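Local atomic coordinates of diketoreductase (Acinetobacter baylyi, PDB entry 4E12), a protein that reduces dicarbonyl compounds with NADH and, by its family, probably interconverts (3S)-3-hydroxyacyl-CoA and 3-oxoacyl-CoA. Residues A[130-143]-A[154-167]. Numbering follows the deposited sequence.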
loop_
_atom_site.group_PDB
_atom_site.type_symbol
_atom_site.label_atom_id
_atom_site.label_comp_id
_atom_site.label_asym_id
_atom_site.label_seq_id
_atom_site.Cartn_x
_atom_site.Cartn_y
_atom_site.Cartn_z
ATOM N N VAL A 130 4.674 -23.599 20.350
ATOM C CA VAL A 130 3.970 -23.671 21.629
ATOM C C VAL A 130 4.240 -24.960 22.407
ATOM O O VAL A 130 4.371 -24.937 23.636
ATOM C CB VAL A 130 2.456 -23.449 21.472
ATOM C CG1 VAL A 130 1.870 -24.440 20.482
ATOM C CG2 VAL A 130 1.755 -23.539 22.822
ATOM N N GLY A 131 4.337 -26.069 21.683
ATOM C CA GLY A 131 4.529 -27.359 22.321
ATOM C C GLY A 131 5.754 -27.462 23.208
ATOM O O GLY A 131 5.747 -28.200 24.197
ATOM N N TYR A 132 6.803 -26.723 22.866
ATOM C CA TYR A 132 8.059 -26.785 23.598
ATOM C C TYR A 132 7.982 -25.992 24.896
ATOM O O TYR A 132 8.712 -26.275 25.849
ATOM C CB TYR A 132 9.185 -26.207 22.753
ATOM C CG TYR A 132 9.273 -26.797 21.374
ATOM C CD1 TYR A 132 9.161 -28.168 21.178
ATOM C CD2 TYR A 132 9.471 -25.983 20.260
ATOM C CE1 TYR A 132 9.242 -28.721 19.901
ATOM C CE2 TYR A 132 9.553 -26.523 18.979
ATOM C CZ TYR A 132 9.439 -27.892 18.806
ATOM O OH TYR A 132 9.519 -28.433 17.545
ATOM N N THR A 133 7.118 -24.988 24.941
ATOM C CA THR A 133 7.100 -24.115 26.104
ATOM C C THR A 133 6.699 -24.865 27.360
ATOM O O THR A 133 7.288 -24.658 28.422
ATOM C CB THR A 133 6.147 -22.917 25.945
ATOM O OG1 THR A 133 4.790 -23.373 25.906
ATOM C CG2 THR A 133 6.470 -22.146 24.678
ATOM N N GLY A 134 5.693 -25.724 27.244
ATOM C CA GLY A 134 5.165 -26.390 28.417
ATOM C C GLY A 134 4.183 -25.513 29.158
ATOM O O GLY A 134 3.680 -25.875 30.225
ATOM N N ARG A 135 3.935 -24.330 28.603
ATOM C CA ARG A 135 2.940 -23.425 29.153
ATOM C C ARG A 135 2.190 -22.681 28.049
ATOM O O ARG A 135 2.331 -21.467 27.892
ATOM C CB ARG A 135 3.568 -22.463 30.169
ATOM C CG ARG A 135 4.671 -21.557 29.635
ATOM C CD ARG A 135 5.283 -20.725 30.774
ATOM N NE ARG A 135 6.098 -21.548 31.669
ATOM C CZ ARG A 135 6.729 -21.103 32.752
ATOM N NH1 ARG A 135 6.647 -19.830 33.097
ATOM N NH2 ARG A 135 7.450 -21.936 33.496
ATOM N N GLY A 136 1.389 -23.417 27.287
ATOM C CA GLY A 136 0.642 -22.816 26.196
ATOM C C GLY A 136 -0.279 -21.672 26.587
ATOM O O GLY A 136 -0.572 -20.800 25.765
ATOM N N ASP A 137 -0.758 -21.664 27.825
ATOM C CA ASP A 137 -1.648 -20.596 28.274
ATOM C C ASP A 137 -0.878 -19.298 28.503
ATOM O O ASP A 137 -1.473 -18.225 28.656
ATOM C CB ASP A 137 -2.377 -20.993 29.560
ATOM C CG ASP A 137 -1.422 -21.345 30.683
ATOM O OD1 ASP A 137 -0.572 -22.247 30.491
ATOM O OD2 ASP A 137 -1.510 -20.704 31.750
ATOM N N LYS A 138 0.448 -19.396 28.514
ATOM C CA LYS A 138 1.292 -18.250 28.820
ATOM C C LYS A 138 2.273 -17.936 27.699
ATOM O O LYS A 138 3.278 -17.263 27.938
ATOM C CB LYS A 138 2.065 -18.491 30.126
ATOM C CG LYS A 138 1.201 -18.560 31.380
ATOM C CD LYS A 138 2.061 -18.814 32.601
ATOM C CE LYS A 138 1.265 -18.715 33.894
ATOM N NZ LYS A 138 0.786 -17.329 34.144
ATOM N N PHE A 139 1.994 -18.427 26.494
ATOM C CA PHE A 139 2.877 -18.217 25.355
ATOM C C PHE A 139 2.133 -17.476 24.250
ATOM O O PHE A 139 0.992 -17.806 23.920
ATOM C CB PHE A 139 3.390 -19.550 24.823
ATOM C CG PHE A 139 4.304 -19.420 23.653
ATOM C CD1 PHE A 139 4.004 -20.032 22.440
ATOM C CD2 PHE A 139 5.479 -18.678 23.760
ATOM C CE1 PHE A 139 4.854 -19.914 21.346
ATOM C CE2 PHE A 139 6.340 -18.552 22.677
ATOM C CZ PHE A 139 6.027 -19.173 21.459
ATOM N N LEU A 140 2.771 -16.453 23.697
ATOM C CA LEU A 140 2.223 -15.751 22.551
ATOM C C LEU A 140 3.327 -15.059 21.778
ATOM O O LEU A 140 4.510 -15.195 22.103
ATOM C CB LEU A 140 1.132 -14.758 22.978
ATOM C CG LEU A 140 1.413 -13.840 24.174
ATOM C CD1 LEU A 140 2.649 -12.989 23.939
ATOM C CD2 LEU A 140 0.199 -12.974 24.468
ATOM N N ALA A 141 2.947 -14.335 20.737
ATOM C CA ALA A 141 3.927 -13.563 19.995
ATOM C C ALA A 141 3.761 -12.103 20.345
ATOM O O ALA A 141 2.634 -11.625 20.486
ATOM C CB ALA A 141 3.758 -13.773 18.499
ATOM N N LEU A 142 4.892 -11.421 20.514
ATOM C CA LEU A 142 4.957 -9.977 20.662
ATOM C C LEU A 142 6.001 -9.514 19.660
ATOM O O LEU A 142 7.205 -9.679 19.877
ATOM C CB LEU A 142 5.387 -9.607 22.087
ATOM C CG LEU A 142 5.349 -8.114 22.424
ATOM C CD1 LEU A 142 3.894 -7.644 22.346
ATOM C CD2 LEU A 142 5.922 -7.867 23.811
ATOM N N HIS A 143 5.526 -8.935 18.565
ATOM C CA HIS A 143 6.340 -8.700 17.390
ATOM C C HIS A 143 6.566 -7.213 17.207
ATOM O O HIS A 143 5.616 -6.435 17.087
ATOM C CB HIS A 143 5.647 -9.294 16.167
ATOM C CG HIS A 143 6.456 -9.214 14.906
ATOM N ND1 HIS A 143 6.044 -8.491 13.808
ATOM C CD2 HIS A 143 7.650 -9.761 14.572
ATOM C CE1 HIS A 143 6.951 -8.595 12.849
ATOM N NE2 HIS A 143 7.934 -9.361 13.289
ATOM N N ALA A 154 3.585 -2.900 18.273
ATOM C CA ALA A 154 3.843 -4.202 18.871
ATOM C C ALA A 154 2.652 -5.076 18.530
ATOM O O ALA A 154 1.556 -4.907 19.073
ATOM C CB ALA A 154 4.028 -4.093 20.384
ATOM N N GLU A 155 2.857 -5.986 17.583
ATOM C CA GLU A 155 1.810 -6.895 17.152
ATOM C C GLU A 155 1.706 -8.075 18.082
ATOM O O GLU A 155 2.651 -8.863 18.201
ATOM C CB GLU A 155 2.086 -7.374 15.734
ATOM C CG GLU A 155 1.959 -6.233 14.726
ATOM C CD GLU A 155 2.417 -6.602 13.320
ATOM O OE1 GLU A 155 3.556 -7.082 13.166
ATOM O OE2 GLU A 155 1.634 -6.407 12.368
ATOM N N VAL A 156 0.552 -8.187 18.727
ATOM C CA VAL A 156 0.303 -9.212 19.732
ATOM C C VAL A 156 -0.521 -10.325 19.117
ATOM O O VAL A 156 -1.602 -10.086 18.576
ATOM C CB VAL A 156 -0.474 -8.644 20.936
ATOM C CG1 VAL A 156 -0.684 -9.736 21.993
ATOM C CG2 VAL A 156 0.280 -7.457 21.533
ATOM N N MET A 157 -0.017 -11.549 19.198
ATOM C CA MET A 157 -0.671 -12.653 18.520
ATOM C C MET A 157 -0.432 -13.951 19.282
ATOM O O MET A 157 0.701 -14.434 19.349
ATOM C CB MET A 157 -0.096 -12.757 17.103
ATOM C CG MET A 157 -0.788 -13.723 16.168
ATOM S SD MET A 157 -0.003 -13.732 14.543
ATOM C CE MET A 157 1.412 -14.770 14.890
ATOM N N GLY A 158 -1.496 -14.514 19.846
ATOM C CA GLY A 158 -1.368 -15.773 20.561
ATOM C C GLY A 158 -1.866 -16.976 19.788
ATOM O O GLY A 158 -2.157 -16.884 18.591
ATOM N N THR A 159 -1.961 -18.116 20.469
ATOM C CA THR A 159 -2.561 -19.306 19.872
ATOM C C THR A 159 -3.936 -19.492 20.497
ATOM O O THR A 159 -4.346 -18.710 21.361
ATOM C CB THR A 159 -1.751 -20.589 20.186
ATOM O OG1 THR A 159 -1.846 -20.867 21.587
ATOM C CG2 THR A 159 -0.287 -20.410 19.819
ATOM N N THR A 160 -4.645 -20.525 20.062
ATOM C CA THR A 160 -5.923 -20.888 20.657
ATOM C C THR A 160 -5.741 -21.247 22.138
ATOM O O THR A 160 -6.686 -21.175 22.928
ATOM C CB THR A 160 -6.535 -22.094 19.917
ATOM O OG1 THR A 160 -5.601 -23.182 19.931
ATOM C CG2 THR A 160 -6.845 -21.729 18.475
ATOM N N LYS A 161 -4.517 -21.612 22.515
ATOM C CA LYS A 161 -4.217 -22.028 23.888
ATOM C C LYS A 161 -3.914 -20.835 24.801
ATOM O O LYS A 161 -3.945 -20.972 26.025
ATOM C CB LYS A 161 -3.018 -22.985 23.893
ATOM C CG LYS A 161 -3.153 -24.152 22.933
ATOM C CD LYS A 161 -1.853 -24.935 22.811
ATOM C CE LYS A 161 -1.986 -26.063 21.796
ATOM N NZ LYS A 161 -0.730 -26.848 21.643
ATOM N N THR A 162 -3.623 -19.671 24.217
ATOM C CA THR A 162 -3.218 -18.509 25.009
ATOM C C THR A 162 -4.309 -18.043 25.966
ATOM O O THR A 162 -5.466 -17.882 25.576
ATOM C CB THR A 162 -2.821 -17.296 24.130
ATOM O OG1 THR A 162 -1.728 -17.651 23.281
ATOM C CG2 THR A 162 -2.401 -16.137 25.012
ATOM N N ASP A 163 -3.924 -17.804 27.215
ATOM C CA ASP A 163 -4.832 -17.273 28.221
ATOM C C ASP A 163 -5.145 -15.806 27.915
ATOM O O ASP A 163 -4.243 -14.968 27.863
ATOM C CB ASP A 163 -4.198 -17.407 29.613
ATOM C CG ASP A 163 -5.094 -16.887 30.739
ATOM O OD1 ASP A 163 -6.059 -16.142 30.476
ATOM O OD2 ASP A 163 -4.821 -17.225 31.909
ATOM N N PRO A 164 -6.432 -15.477 27.722
ATOM C CA PRO A 164 -6.853 -14.106 27.422
ATOM C C PRO A 164 -6.307 -13.089 28.407
ATOM O O PRO A 164 -5.986 -11.961 28.024
ATOM C CB PRO A 164 -8.378 -14.176 27.507
ATOM C CG PRO A 164 -8.692 -15.590 27.207
ATOM C CD PRO A 164 -7.586 -16.385 27.828
ATOM N N GLU A 165 -6.216 -13.484 29.673
ATOM C CA GLU A 165 -5.709 -12.607 30.722
ATOM C C GLU A 165 -4.227 -12.292 30.509
ATOM O O GLU A 165 -3.768 -11.172 30.768
ATOM C CB GLU A 165 -5.933 -13.251 32.096
ATOM C CG GLU A 165 -5.209 -12.562 33.252
ATOM C CD GLU A 165 -5.580 -11.100 33.418
ATOM O OE1 GLU A 165 -6.382 -10.583 32.613
ATOM O OE2 GLU A 165 -5.054 -10.464 34.358
ATOM N N VAL A 166 -3.490 -13.304 30.065
ATOM C CA VAL A 166 -2.085 -13.173 29.706
ATOM C C VAL A 166 -1.975 -12.245 28.507
ATOM O O VAL A 166 -1.178 -11.305 28.509
ATOM C CB VAL A 166 -1.474 -14.545 29.351
ATOM C CG1 VAL A 166 -0.112 -14.378 28.691
ATOM C CG2 VAL A 166 -1.328 -15.372 30.609
ATOM N N TYR A 167 -2.791 -12.507 27.492
ATOM C CA TYR A 167 -2.828 -11.668 26.296
ATOM C C TYR A 167 -3.024 -10.207 26.688
ATOM O O TYR A 167 -2.278 -9.343 26.240
ATOM C CB TYR A 167 -3.963 -12.128 25.385
ATOM C CG TYR A 167 -4.041 -11.450 24.036
ATOM C CD1 TYR A 167 -3.667 -12.130 22.875
ATOM C CD2 TYR A 167 -4.491 -10.138 23.913
ATOM C CE1 TYR A 167 -3.743 -11.514 21.617
ATOM C CE2 TYR A 167 -4.570 -9.508 22.646
ATOM C CZ TYR A 167 -4.193 -10.206 21.514
ATOM O OH TYR A 167 -4.262 -9.605 20.272
HETATM O O HOH W 1 0.164 -20.289 23.223
#
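Val130, in the last turn of helix 126-133, lies against the extended chain of Lys161, its CG1 3.7 Å from NZ; the contact is built on the antiparallel hairpin of strands 139-144 and 153-158 in the Rossmann-type NAD-binding domain. In the loop that follows, Gly136 O takes a water that also donates to Phe139 O and accepts from Thr159 OG1. Asp137 O takes the amide of Asp163, the N-cap of helix 164-176, and Val166 CG2 packs on the same oxygen. Next comes Phe139, whose O receives Thr162 OG1 at 2.8 Å, almost head-on to the carbonyl; that hydroxyl in turn accepts from Thr159 N. On the helix 164-176 side of the sheet, Leu140 CD2 reaches Tyr167 CA. Ala141 makes a hydrogen-bonded pair with Met157, Leu142 sets CD1 3.7 Å from Val156 CG2, and His143 pairs with Glu155 as Ala141 does with Met157. These last two side chains run side by side on the other face. His143, predicted to be important for catalysis, also bonds Ser122 through NE2, while Glu155 OE2 accepts from Val192 and Leu193 amides. With CG anti to the backbone N (chi1 -175°), His143 ND1 donates in its ring plane to Glu155 OE1 at 2.9 Å.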